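Local coordinates for phosphatidylglycerol lysyltransferase C-terminal domain-containing protein (PDB 2HQY) that is of unknown function but binds coenzyme A and probably transfers acyl or aminoacyl groups, at residues N146-T151 with Y246-Y251; D129-K134 with E252-I257; G209-H212 with I217-F220. All coordinates share one frame; numbering follows the deposited sequence.

Helix 245-256 ties the three contacts together. Its first half packs on helix 139-151 in interaction 1, and its last turn meets the end of helix 127-132 in interaction 2; the centres of these two contacts lie 12 Å apart, with Tyr251 CE1 reaching to 3.0 Å from Ala131 O. The same helix lies against the hairpin of interaction 3, where Ile249 CD1 is 3.4 Å from Phe220 CA. Phe148 of interaction 1 also reaches this hairpin, its CZ 3.6 Å from Leu211 CD2. The coenzyme A pocket adjoins the group: Tyr246 belongs to it, and the side chain of Ala219 is about 9 Å from the ligand.

Interaction 1: N146-T151 with Y246-Y251; sequences NRFRNT and YAMINY. With COA (coenzyme A), chain C.
Met248 sets its CB over one face of the Phe148 ring, where helix 139-151 and helix 245-256 pass at 104°, their local axes 9.9 Å apart. The helix backbone holds Met248 CB 4.0 Å from the centroid of the Phe148 ring, a CH-pi contact only 16° off the ring normal. Met248 CG stands anti to the backbone N, and bends at both following torsions bring CE to 3.5 Å from Phe148 CD2 and to 4.1 Å from Arg149 CG. Phe148 is also wedged against Leu211 and, edge-to-face, Tyr155. Trimmed to an alanine, this position would probably leave the Met248 methylene and methyl without the ring they rest on and open a gap towards Leu211.

At the more exposed margin Arg149 runs extended from CG to NE and puts its NH2 3.5 Å from Tyr251 CE2. The guanidinium plane stands nearly perpendicular to the tyrosine ring, 87° apart, so the two groups do not stack.

Two residues before Met248, Tyr246 points instead to coenzyme A. Its OH donates a hydrogen bond whose modelled length, 2.4 Å, is doubtfully short to phosphate oxygen COA O8A, which lies in the plane of the ring at its edge. Between the helices, then, the adhesion is mainly apolar, with no hydrogen bond between the two segments and the one charged group touching Tyr251 CE2, while Tyr246, on the same helix as Met248, turns its hydroxyl to the ligand's phosphate.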
ATOM      1  N   ASN A 146     -40.370   7.496   0.259  1.00 25.84           N
ATOM      2  CA  ASN A 146     -41.504   8.368   0.539  1.00 26.37           C
ATOM      3  C   ASN A 146     -41.529   8.803   2.003  1.00 26.38           C
ATOM      4  O   ASN A 146     -41.775   9.971   2.289  1.00 26.03           O
ATOM      5  CB  ASN A 146     -42.817   7.674   0.153  1.00 27.37           C
ATOM      6  CG  ASN A 146     -43.046   7.618  -1.372  1.00 29.74           C
ATOM      7  OD1 ASN A 146     -42.392   8.319  -2.152  1.00 34.05           O
ATOM      8  ND2 ASN A 146     -43.997   6.780  -1.791  1.00 32.40           N
ATOM      9  N   ARG A 147     -41.243   7.867   2.911  1.00 25.99           N
ATOM     10  CA  ARG A 147     -41.093   8.141   4.346  1.00 26.63           C
ATOM     11  C   ARG A 147     -39.970   9.152   4.609  1.00 26.00           C
ATOM     12  O   ARG A 147     -40.126  10.091   5.420  1.00 26.49           O
ATOM     13  CB  ARG A 147     -40.808   6.846   5.115  1.00 26.50           C
ATOM     14  CG  ARG A 147     -40.913   6.979   6.646  1.00 28.04           C
ATOM     15  CD  ARG A 147     -40.886   5.616   7.363  1.00 28.63           C
ATOM     16  N   PHE A 148     -38.849   8.959   3.910  1.00 24.53           N
ATOM     17  CA  PHE A 148     -37.726   9.881   4.013  1.00 24.14           C
ATOM     18  C   PHE A 148     -38.117  11.295   3.600  1.00 24.62           C
ATOM     19  O   PHE A 148     -37.852  12.257   4.336  1.00 24.97           O
ATOM     20  CB  PHE A 148     -36.534   9.397   3.194  1.00 23.89           C
ATOM     21  CG  PHE A 148     -35.283  10.194   3.448  1.00 23.10           C
ATOM     22  CD1 PHE A 148     -34.420   9.833   4.487  1.00 23.41           C
ATOM     23  CD2 PHE A 148     -34.989  11.323   2.686  1.00 22.18           C
ATOM     24  CE1 PHE A 148     -33.270  10.548   4.747  1.00 23.01           C
ATOM     25  CE2 PHE A 148     -33.816  12.059   2.938  1.00 23.74           C
ATOM     26  CZ  PHE A 148     -32.956  11.661   3.982  1.00 22.81           C
ATOM     27  N   ARG A 149     -38.743  11.415   2.432  1.00 24.46           N
ATOM     28  CA  ARG A 149     -39.178  12.713   1.912  1.00 25.71           C
ATOM     29  C   ARG A 149     -40.137  13.399   2.876  1.00 26.37           C
ATOM     30  O   ARG A 149     -40.044  14.610   3.093  1.00 26.24           O
ATOM     31  CB  ARG A 149     -39.832  12.563   0.535  1.00 25.59           C
ATOM     32  CG  ARG A 149     -38.866  12.363  -0.592  1.00 25.64           C
ATOM     33  CD  ARG A 149     -39.585  12.103  -1.912  1.00 25.99           C
ATOM     34  NE  ARG A 149     -38.631  12.005  -3.018  1.00 27.20           N
ATOM     35  CZ  ARG A 149     -38.757  11.190  -4.065  1.00 26.88           C
ATOM     36  NH1 ARG A 149     -39.795  10.382  -4.174  1.00 27.71           N
ATOM     37  NH2 ARG A 149     -37.830  11.182  -5.018  1.00 26.92           N
ATOM     38  N   ASN A 150     -41.053  12.613   3.451  1.00 26.93           N
ATOM     39  CA  ASN A 150     -42.023  13.124   4.419  1.00 27.96           C
ATOM     40  C   ASN A 150     -41.380  13.592   5.718  1.00 27.70           C
ATOM     41  O   ASN A 150     -41.748  14.641   6.256  1.00 28.04           O
ATOM     42  CB  ASN A 150     -43.061  12.054   4.726  1.00 28.93           C
ATOM     43  CG  ASN A 150     -44.191  12.046   3.734  1.00 31.22           C
ATOM     44  OD1 ASN A 150     -44.462  13.048   3.071  1.00 36.86           O
ATOM     45  ND2 ASN A 150     -44.880  10.915   3.639  1.00 34.66           N
ATOM     46  N   THR A 151     -40.414  12.822   6.209  1.00 27.54           N
ATOM     47  CA  THR A 151     -39.741  13.147   7.459  1.00 27.32           C
ATOM     48  C   THR A 151     -38.767  14.300   7.257  1.00 26.54           C
ATOM     49  O   THR A 151     -38.701  15.195   8.102  1.00 26.34           O
ATOM     50  CB  THR A 151     -39.018  11.927   8.049  1.00 27.79           C
ATOM     51  OG1 THR A 151     -39.970  10.880   8.225  1.00 28.78           O
ATOM     52  CG2 THR A 151     -38.397  12.261   9.412  1.00 28.15           C
ATOM     53  N   TYR A 246     -29.832   5.447   3.729  1.00 17.54           N
ATOM     54  CA  TYR A 246     -29.256   4.509   2.741  1.00 16.92           C
ATOM     55  C   TYR A 246     -30.138   4.390   1.495  1.00 16.56           C
ATOM     56  O   TYR A 246     -29.633   4.434   0.358  1.00 17.31           O
ATOM     57  CB  TYR A 246     -29.009   3.118   3.347  1.00 17.15           C
ATOM     58  CG  TYR A 246     -27.701   3.010   4.118  1.00 17.22           C
ATOM     59  CD1 TYR A 246     -27.693   2.813   5.505  1.00 18.27           C
ATOM     60  CD2 TYR A 246     -26.462   3.111   3.452  1.00 17.56           C
ATOM     61  CE1 TYR A 246     -26.472   2.692   6.218  1.00 17.74           C
ATOM     62  CE2 TYR A 246     -25.243   3.012   4.151  1.00 18.30           C
ATOM     63  CZ  TYR A 246     -25.254   2.803   5.530  1.00 18.35           C
ATOM     64  OH  TYR A 246     -24.053   2.706   6.224  1.00 17.42           O
ATOM     65  N   ALA A 247     -31.453   4.265   1.696  1.00 15.95           N
ATOM     66  CA  ALA A 247     -32.379   4.182   0.542  1.00 16.14           C
ATOM     67  C   ALA A 247     -32.325   5.444  -0.329  1.00 15.64           C
ATOM     68  O   ALA A 247     -32.280   5.349  -1.569  1.00 16.19           O
ATOM     69  CB  ALA A 247     -33.846   3.920   1.000  1.00 16.00           C
ATOM     70  N   MET A 248     -32.371   6.615   0.307  1.00 14.91           N
ATOM     71  CA  MET A 248     -32.423   7.874  -0.458  1.00 15.13           C
ATOM     72  C   MET A 248     -31.122   8.136  -1.242  1.00 15.22           C
ATOM     73  O   MET A 248     -31.182   8.562  -2.412  1.00 15.32           O
ATOM     74  CB  MET A 248     -32.761   9.080   0.416  1.00 14.95           C
ATOM     75  CG  MET A 248     -32.827  10.393  -0.419  1.00 14.38           C
ATOM     76  SD  MET A 248     -34.084  10.242  -1.785  1.00 18.87           S
ATOM     77  CE  MET A 248     -35.286  10.420  -0.655  1.00  4.78           C
ATOM     78  N   ILE A 249     -29.969   7.891  -0.623  1.00 14.56           N
ATOM     79  CA  ILE A 249     -28.697   8.157  -1.324  1.00 15.01           C
ATOM     80  C   ILE A 249     -28.477   7.212  -2.502  1.00 15.64           C
ATOM     81  O   ILE A 249     -27.989   7.621  -3.562  1.00 15.30           O
ATOM     82  CB  ILE A 249     -27.455   8.248  -0.404  1.00 15.84           C
ATOM     83  CG1 ILE A 249     -26.335   8.966  -1.189  1.00 19.40           C
ATOM     84  CG2 ILE A 249     -27.035   6.858   0.153  1.00 15.61           C
ATOM     85  CD1 ILE A 249     -25.367   9.702  -0.384  1.00 20.21           C
ATOM     86  N   ASN A 250     -28.886   5.955  -2.315  1.00 15.00           N
ATOM     87  CA  ASN A 250     -28.877   4.949  -3.369  1.00 15.08           C
ATOM     88  C   ASN A 250     -29.695   5.448  -4.581  1.00 14.84           C
ATOM     89  O   ASN A 250     -29.182   5.513  -5.697  1.00 14.89           O
ATOM     90  CB  ASN A 250     -29.438   3.645  -2.765  1.00 14.88           C
ATOM     91  CG  ASN A 250     -29.494   2.482  -3.748  1.00 16.78           C
ATOM     92  OD1 ASN A 250     -29.646   2.650  -4.970  1.00 17.03           O
ATOM     93  ND2 ASN A 250     -29.404   1.267  -3.188  1.00 15.79           N
ATOM     94  N   TYR A 251     -30.957   5.836  -4.331  1.00 14.53           N
ATOM     95  CA  TYR A 251     -31.853   6.371  -5.345  1.00 15.37           C
ATOM     96  C   TYR A 251     -31.318   7.643  -6.023  1.00 14.50           C
ATOM     97  O   TYR A 251     -31.323   7.735  -7.250  1.00 14.70           O
ATOM     98  CB  TYR A 251     -33.212   6.637  -4.708  1.00 16.61           C
ATOM     99  CG  TYR A 251     -34.216   7.211  -5.669  1.00 18.69           C
ATOM    100  CD1 TYR A 251     -34.887   6.390  -6.568  1.00 19.46           C
ATOM    101  CD2 TYR A 251     -34.463   8.581  -5.697  1.00 20.17           C
ATOM    102  CE1 TYR A 251     -35.825   6.924  -7.458  1.00 22.13           C
ATOM    103  CE2 TYR A 251     -35.404   9.134  -6.591  1.00 22.35           C
ATOM    104  CZ  TYR A 251     -36.059   8.299  -7.468  1.00 20.87           C
ATOM    105  OH  TYR A 251     -36.981   8.863  -8.348  1.00 24.58           O
TER
HETATM  106  N1A COA C1001     -17.299  -3.417   4.653  1.00 35.82           N
HETATM  107  C2A COA C1001     -18.160  -2.380   4.686  1.00 36.21           C
HETATM  108  N3A COA C1001     -19.151  -2.327   5.587  1.00 35.39           N
HETATM  109  C4A COA C1001     -19.307  -3.330   6.498  1.00 36.04           C
HETATM  110  C5A COA C1001     -18.433  -4.412   6.490  1.00 36.13           C
HETATM  111  C6A COA C1001     -17.404  -4.440   5.538  1.00 35.69           C
HETATM  112  N6A COA C1001     -16.509  -5.458   5.468  1.00 35.04           N
HETATM  113  N7A COA C1001     -18.832  -5.234   7.496  1.00 36.56           N
HETATM  114  C8A COA C1001     -19.907  -4.677   8.107  1.00 35.61           C
HETATM  115  N9A COA C1001     -20.206  -3.531   7.479  1.00 35.53           N
HETATM  116  C1B COA C1001     -21.269  -2.552   7.847  1.00 35.55           C
HETATM  117  C2B COA C1001     -22.747  -2.860   7.637  1.00 35.04           C
HETATM  118  O2B COA C1001     -23.176  -2.440   6.344  1.00 34.92           O
HETATM  119  C3B COA C1001     -23.359  -1.955   8.696  1.00 35.22           C
HETATM  120  O3B COA C1001     -23.450  -0.604   8.231  1.00 32.98           O
HETATM  121  P3B COA C1001     -24.535   0.416   8.851  1.00 33.99           P
HETATM  122  O7A COA C1001     -25.831  -0.038   8.183  1.00 32.14           O
HETATM  123  O8A COA C1001     -24.025   1.804   8.482  1.00 29.00           O
HETATM  124  O9A COA C1001     -24.557   0.185  10.345  1.00 34.85           O
HETATM  125  C4B COA C1001     -22.372  -1.960   9.852  1.00 38.17           C
HETATM  126  O4B COA C1001     -21.108  -2.272   9.255  1.00 35.52           O
HETATM  127  C5B COA C1001     -22.744  -2.978  10.937  1.00 44.42           C
HETATM  128  O5B COA C1001     -23.585  -3.989  10.358  1.00 54.35           O
HETATM  129  P1A COA C1001     -23.518  -5.582  10.666  1.00 59.56           P
HETATM  130  O1A COA C1001     -24.179  -6.295   9.505  1.00 60.23           O
HETATM  131  O2A COA C1001     -22.117  -6.003  11.089  1.00 60.30           O
HETATM  132  O3A COA C1001     -24.528  -5.668  11.927  1.00 63.77           O
HETATM  133  O4A COA C1001     -25.302  -5.085  14.266  1.00 67.57           O
HETATM  134  O5A COA C1001     -22.783  -4.793  13.606  1.00 67.55           O

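Interaction 2: D129-K134 with E252-I257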
ATOM      1  N   ASP A 129     -33.962  -0.190 -12.727  1.00 19.29           N
ATOM      2  CA  ASP A 129     -34.661  -0.565 -11.494  1.00 18.62           C
ATOM      3  C   ASP A 129     -34.305   0.367 -10.332  1.00 18.74           C
ATOM      4  O   ASP A 129     -35.181   0.907  -9.658  1.00 18.89           O
ATOM      5  CB  ASP A 129     -34.315  -1.998 -11.098  1.00 18.43           C
ATOM      6  CG  ASP A 129     -35.010  -3.045 -11.967  1.00 20.20           C
ATOM      7  OD1 ASP A 129     -36.054  -2.740 -12.598  1.00 17.95           O
ATOM      8  OD2 ASP A 129     -34.494  -4.185 -12.006  1.00 20.98           O
ATOM      9  N   LEU A 130     -33.009   0.551 -10.105  1.00 17.94           N
ATOM     10  CA  LEU A 130     -32.540   1.338  -8.956  1.00 18.03           C
ATOM     11  C   LEU A 130     -32.865   2.829  -9.105  1.00 18.04           C
ATOM     12  O   LEU A 130     -33.080   3.512  -8.095  1.00 18.73           O
ATOM     13  CB  LEU A 130     -31.047   1.091  -8.712  1.00 17.43           C
ATOM     14  CG  LEU A 130     -30.663  -0.366  -8.374  1.00 17.93           C
ATOM     15  CD1 LEU A 130     -29.165  -0.469  -7.985  1.00 19.08           C
ATOM     16  CD2 LEU A 130     -31.538  -0.951  -7.265  1.00 18.99           C
ATOM     17  N   ALA A 131     -32.917   3.330 -10.348  1.00 17.73           N
ATOM     18  CA  ALA A 131     -33.192   4.773 -10.586  1.00 18.45           C
ATOM     19  C   ALA A 131     -34.684   5.109 -10.514  1.00 19.32           C
ATOM     20  O   ALA A 131     -35.061   6.272 -10.300  1.00 20.31           O
ATOM     21  CB  ALA A 131     -32.623   5.202 -11.944  1.00 18.02           C
ATOM     22  N   THR A 132     -35.538   4.111 -10.750  1.00 18.96           N
ATOM     23  CA  THR A 132     -36.992   4.372 -10.818  1.00 19.40           C
ATOM     24  C   THR A 132     -37.767   3.699  -9.672  1.00 19.78           C
ATOM     25  O   THR A 132     -38.846   4.162  -9.288  1.00 19.96           O
ATOM     26  CB  THR A 132     -37.611   3.890 -12.157  1.00 19.44           C
ATOM     27  OG1 THR A 132     -37.535   2.464 -12.216  1.00 20.87           O
ATOM     28  CG2 THR A 132     -36.899   4.471 -13.350  1.00 20.45           C
ATOM     29  N   LEU A 133     -37.228   2.604  -9.147  1.00 20.42           N
ATOM     30  CA  LEU A 133     -37.924   1.731  -8.183  1.00 20.74           C
ATOM     31  C   LEU A 133     -39.357   1.390  -8.617  1.00 21.60           C
ATOM     32  O   LEU A 133     -40.268   1.336  -7.802  1.00 22.25           O
ATOM     33  CB  LEU A 133     -37.888   2.314  -6.772  1.00 20.92           C
ATOM     34  CG  LEU A 133     -36.471   2.628  -6.276  1.00 22.43           C
ATOM     35  CD1 LEU A 133     -36.543   3.470  -5.002  1.00 22.59           C
ATOM     36  CD2 LEU A 133     -35.702   1.332  -6.067  1.00 21.80           C
ATOM     37  N   LYS A 134     -39.546   1.145  -9.908  1.00 21.75           N
ATOM     38  CA  LYS A 134     -40.889   0.892 -10.456  1.00 22.32           C
ATOM     39  C   LYS A 134     -41.303  -0.571 -10.255  1.00 22.34           C
ATOM     40  O   LYS A 134     -40.453  -1.481 -10.288  1.00 22.89           O
ATOM     41  CB  LYS A 134     -40.875   1.218 -11.939  1.00 23.03           C
ATOM     42  CG  LYS A 134     -39.809   0.407 -12.669  1.00 26.05           C
ATOM     43  CD  LYS A 134     -39.621   0.767 -14.130  1.00 31.52           C
ATOM     44  CE  LYS A 134     -38.448  -0.061 -14.675  1.00 32.84           C
ATOM     45  NZ  LYS A 134     -38.366  -0.061 -16.164  1.00 33.90           N
ATOM     46  N   GLU A 252     -30.874   8.631  -5.247  1.00 13.85           N
ATOM     47  CA  GLU A 252     -30.392   9.882  -5.877  1.00 13.12           C
ATOM     48  C   GLU A 252     -29.174   9.617  -6.753  1.00 12.75           C
ATOM     49  O   GLU A 252     -29.087  10.117  -7.871  1.00 13.46           O
ATOM     50  CB  GLU A 252     -30.073  10.949  -4.815  1.00 12.26           C
ATOM     51  CG  GLU A 252     -31.344  11.554  -4.157  1.00 13.37           C
ATOM     52  CD  GLU A 252     -31.841  12.801  -4.871  1.00 16.20           C
ATOM     53  OE1 GLU A 252     -31.287  13.154  -5.946  1.00 16.97           O
ATOM     54  OE2 GLU A 252     -32.808  13.418  -4.360  1.00 15.72           O
ATOM     55  N   PHE A 253     -28.220   8.829  -6.249  1.00 13.18           N
ATOM     56  CA  PHE A 253     -27.006   8.618  -7.015  1.00 13.54           C
ATOM     57  C   PHE A 253     -27.277   7.742  -8.254  1.00 13.96           C
ATOM     58  O   PHE A 253     -26.684   7.995  -9.300  1.00 13.97           O
ATOM     59  CB  PHE A 253     -25.893   8.049  -6.123  1.00 13.61           C
ATOM     60  CG  PHE A 253     -24.557   7.897  -6.835  1.00 13.81           C
ATOM     61  CD1 PHE A 253     -23.936   8.996  -7.424  1.00 14.90           C
ATOM     62  CD2 PHE A 253     -23.940   6.657  -6.905  1.00 15.38           C
ATOM     63  CE1 PHE A 253     -22.701   8.868  -8.067  1.00 15.96           C
ATOM     64  CE2 PHE A 253     -22.704   6.502  -7.551  1.00 14.56           C
ATOM     65  CZ  PHE A 253     -22.083   7.621  -8.125  1.00 17.26           C
ATOM     66  N   ALA A 254     -28.197   6.774  -8.151  1.00 13.14           N
ATOM     67  CA  ALA A 254     -28.541   5.915  -9.314  1.00 13.94           C
ATOM     68  C   ALA A 254     -29.006   6.814 -10.471  1.00 14.24           C
ATOM     69  O   ALA A 254     -28.656   6.601 -11.638  1.00 14.79           O
ATOM     70  CB  ALA A 254     -29.611   4.872  -8.935  1.00 13.14           C
ATOM     71  N   ASN A 255     -29.753   7.853 -10.121  1.00 14.54           N
ATOM     72  CA  ASN A 255     -30.233   8.803 -11.123  1.00 15.77           C
ATOM     73  C   ASN A 255     -29.170   9.672 -11.786  1.00 16.76           C
ATOM     74  O   ASN A 255     -29.416  10.269 -12.858  1.00 17.40           O
ATOM     75  CB  ASN A 255     -31.395   9.615 -10.553  1.00 15.53           C
ATOM     76  CG  ASN A 255     -32.707   8.844 -10.666  1.00 17.65           C
ATOM     77  OD1 ASN A 255     -33.309   8.760 -11.756  1.00 17.41           O
ATOM     78  ND2 ASN A 255     -33.136   8.249  -9.568  1.00 15.35           N
ATOM     79  N   ARG A 256     -28.005   9.752 -11.148  1.00 16.31           N
ATOM     80  CA  ARG A 256     -26.853  10.501 -11.682  1.00 16.94           C
ATOM     81  C   ARG A 256     -25.927   9.624 -12.544  1.00 17.85           C
ATOM     82  O   ARG A 256     -25.111  10.134 -13.317  1.00 18.44           O
ATOM     83  CB  ARG A 256     -26.060  11.129 -10.534  1.00 17.40           C
ATOM     84  CG  ARG A 256     -26.869  12.095  -9.648  1.00 15.67           C
ATOM     85  CD  ARG A 256     -27.512  13.247 -10.459  1.00 17.21           C
ATOM     86  NE  ARG A 256     -28.117  14.222  -9.543  1.00 14.32           N
ATOM     87  CZ  ARG A 256     -27.606  15.400  -9.188  1.00 12.99           C
ATOM     88  NH1 ARG A 256     -26.469  15.859  -9.722  1.00 12.67           N
ATOM     89  NH2 ARG A 256     -28.294  16.145  -8.319  1.00 14.23           N
ATOM     90  N   ILE A 257     -26.047   8.309 -12.413  1.00 17.13           N
ATOM     91  CA  ILE A 257     -25.240   7.400 -13.219  1.00 17.44           C
ATOM     92  C   ILE A 257     -25.718   7.478 -14.681  1.00 18.81           C
ATOM     93  O   ILE A 257     -26.928   7.351 -14.941  1.00 18.51           O
ATOM     94  CB  ILE A 257     -25.352   5.939 -12.674  1.00 16.61           C
ATOM     95  CG1 ILE A 257     -24.648   5.827 -11.307  1.00 15.99           C
ATOM     96  CG2 ILE A 257     -24.804   4.935 -13.722  1.00 16.25           C
ATOM     97  CD1 ILE A 257     -24.940   4.499 -10.546  1.00 18.24           C
TER
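The ends of helix 127-132 and helix 245-256 come so close that Ala131 CA and Ala254 CA are 5.0 Å apart, and just beyond, Leu133 turns the first chain out of its helix with a positive phi of 47°. Small side chains permit this approach. The methyl of Ala254 points at the other backbone and rests 3.8 Å from Leu130 O, with Leu130 CB at 4.1 Å and Ala131 CB at 4.3 Å.

Asn255 supplies the polar half. With chi1 at -82° its side chain leans so that the amide comes across to Ala131. Its ND2 donates to Ala131 O over 2.9 Å, with an N-H...O angle of 152°. The donor sits in the carbonyl plane, on a lone pair of Ala131 O, while that oxygen lies slightly tilted out of the amide plane of Asn255. The amide's other end is not idle: OD1 packs 3.6 Å from the methyl of Ala131. ND2 also donates to Tyr251 O, one turn back in its own helix, and these two carbonyls together restrain the rotation of the amide.

Leu130 also touches Ile264 and Tyr282, and Leu133 packs on Ile145 of helix 139-151. The contact thus pairs an alanine-lined close approach with one bridging amide. Asn255 probably fixes how the two helix ends sit against each other, since its single nitrogen ties a carbonyl of one helix to a carbonyl of the other.

Interaction 3: G209-H212 with I217-F220; sequences GILH and IVAF
Leu211 faces two residues at once: Val218 and Ala219 both stand opposite it, a classic beta bulge that shifts the register by one. Leu211 O takes a nearly straight bond from Val218 N, 2.8 Å long at 178°, and a weak one from Ala219 N at 3.4 Å. In return Leu211 N donates to Ala219 O at 3.0 Å, approaching from above the carbonyl plane.

The extra residue sits in the antiparallel hairpin of strands 207-213 and 216-227, in what is probably the central sheet of an acetyltransferase-like (GNAT-type) fold. Strand 156-159 continues the sheet beside the first strand, and strand 230-238 beside the second.

On the face turned to helix 165-179, Ile210 CG2 meets Ile217 CG1 at 3.6 Å, the two side chains crossing obliquely. Ile210 CG1 rests 4.0 Å from Phe220 CB. Phe220 CG sits between its backbone N and carbonyl carbon (chi1 72°), and the ring leads away from Ile210 towards Cys168 and Leu171. His212 brings CD2 to 3.8 Å from Ile217 CA, while Glu156 O and Glu167 OE2 hold its two ring nitrogens. The other face carries Leu211 CB, 4.0 Å from Ala219 CB and 4.1 Å from Val218 CG2, with Tyr155 and Tyr157 packed against the leucine.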
ATOM      1  N   GLY A 209     -22.000  11.106  -4.484  1.00 10.44           N
ATOM      2  CA  GLY A 209     -23.113  11.966  -4.000  1.00 12.42           C
ATOM      3  C   GLY A 209     -23.093  12.009  -2.480  1.00 11.23           C
ATOM      4  O   GLY A 209     -22.486  11.127  -1.808  1.00 11.60           O
ATOM      5  N   ILE A 210     -23.741  13.036  -1.942  1.00 11.34           N
ATOM      6  CA  ILE A 210     -23.815  13.299  -0.513  1.00 11.47           C
ATOM      7  C   ILE A 210     -25.255  13.710  -0.183  1.00 12.27           C
ATOM      8  O   ILE A 210     -25.887  14.444  -0.943  1.00 13.09           O
ATOM      9  CB  ILE A 210     -22.862  14.471  -0.128  1.00 11.27           C
ATOM     10  CG1 ILE A 210     -21.402  14.084  -0.376  1.00 11.24           C
ATOM     11  CG2 ILE A 210     -23.031  14.830   1.326  1.00 12.73           C
ATOM     12  CD1 ILE A 210     -20.449  15.332  -0.383  1.00 11.01           C
ATOM     13  N   LEU A 211     -25.767  13.189   0.923  1.00 13.15           N
ATOM     14  CA  LEU A 211     -27.062  13.561   1.447  1.00 15.81           C
ATOM     15  C   LEU A 211     -26.849  14.405   2.713  1.00 15.88           C
ATOM     16  O   LEU A 211     -26.049  14.038   3.596  1.00 14.66           O
ATOM     17  CB  LEU A 211     -27.832  12.267   1.759  1.00 16.53           C
ATOM     18  CG  LEU A 211     -29.346  12.293   1.693  1.00 20.94           C
ATOM     19  CD1 LEU A 211     -29.802  12.680   0.270  1.00 22.71           C
ATOM     20  CD2 LEU A 211     -29.896  10.941   2.171  1.00 19.52           C
ATOM     21  N   HIS A 212     -27.548  15.543   2.784  1.00 16.27           N
ATOM     22  CA  HIS A 212     -27.557  16.379   3.970  1.00 17.78           C
ATOM     23  C   HIS A 212     -28.989  16.479   4.519  1.00 18.24           C
ATOM     24  O   HIS A 212     -29.961  16.591   3.744  1.00 16.38           O
ATOM     25  CB  HIS A 212     -27.085  17.772   3.627  1.00 17.83           C
ATOM     26  CG  HIS A 212     -25.763  17.814   2.938  1.00 21.11           C
ATOM     27  ND1 HIS A 212     -25.628  17.733   1.561  1.00 24.20           N
ATOM     28  CD2 HIS A 212     -24.516  17.968   3.437  1.00 20.53           C
ATOM     29  CE1 HIS A 212     -24.343  17.826   1.255  1.00 25.60           C
ATOM     30  NE2 HIS A 212     -23.650  17.976   2.375  1.00 24.83           N
ATOM     31  N   ILE A 217     -24.072  16.512   6.932  1.00 19.67           N
ATOM     32  CA  ILE A 217     -23.954  15.326   6.111  1.00 17.66           C
ATOM     33  C   ILE A 217     -24.470  14.100   6.864  1.00 16.73           C
ATOM     34  O   ILE A 217     -24.136  13.887   8.054  1.00 16.30           O
ATOM     35  CB  ILE A 217     -22.510  15.092   5.621  1.00 17.10           C
ATOM     36  CG1 ILE A 217     -22.463  13.855   4.719  1.00 16.43           C
ATOM     37  CG2 ILE A 217     -21.520  14.961   6.812  1.00 17.63           C
ATOM     38  CD1 ILE A 217     -21.061  13.625   4.065  1.00 17.22           C
ATOM     39  N   VAL A 218     -25.302  13.316   6.193  1.00 14.36           N
ATOM     40  CA  VAL A 218     -25.808  12.079   6.783  1.00 14.21           C
ATOM     41  C   VAL A 218     -25.544  10.822   5.938  1.00 13.56           C
ATOM     42  O   VAL A 218     -25.826   9.720   6.376  1.00 14.36           O
ATOM     43  CB  VAL A 218     -27.341  12.145   7.120  1.00 15.08           C
ATOM     44  CG1 VAL A 218     -27.624  13.217   8.173  1.00 14.70           C
ATOM     45  CG2 VAL A 218     -28.208  12.297   5.847  1.00 14.01           C
ATOM     46  N   ALA A 219     -25.043  10.987   4.716  1.00 13.37           N
ATOM     47  CA  ALA A 219     -24.670   9.828   3.886  1.00 11.78           C
ATOM     48  C   ALA A 219     -23.768  10.289   2.756  1.00 11.44           C
ATOM     49  O   ALA A 219     -23.840  11.456   2.365  1.00 10.37           O
ATOM     50  CB  ALA A 219     -25.911   9.148   3.300  1.00 12.05           C
ATOM     51  N   PHE A 220     -22.915   9.388   2.255  1.00 10.57           N
ATOM     52  CA  PHE A 220     -22.240   9.630   0.966  1.00  9.95           C
ATOM     53  C   PHE A 220     -22.019   8.303   0.248  1.00 10.61           C
ATOM     54  O   PHE A 220     -22.095   7.215   0.865  1.00 10.80           O
ATOM     55  CB  PHE A 220     -20.927  10.420   1.140  1.00 10.68           C
ATOM     56  CG  PHE A 220     -19.812   9.615   1.760  1.00 12.52           C
ATOM     57  CD1 PHE A 220     -18.924   8.895   0.946  1.00 13.68           C
ATOM     58  CD2 PHE A 220     -19.660   9.581   3.157  1.00 12.36           C
ATOM     59  CE1 PHE A 220     -17.893   8.116   1.510  1.00 15.48           C
ATOM     60  CE2 PHE A 220     -18.618   8.822   3.730  1.00 12.37           C
ATOM     61  CZ  PHE A 220     -17.743   8.079   2.886  1.00 12.40           C
TER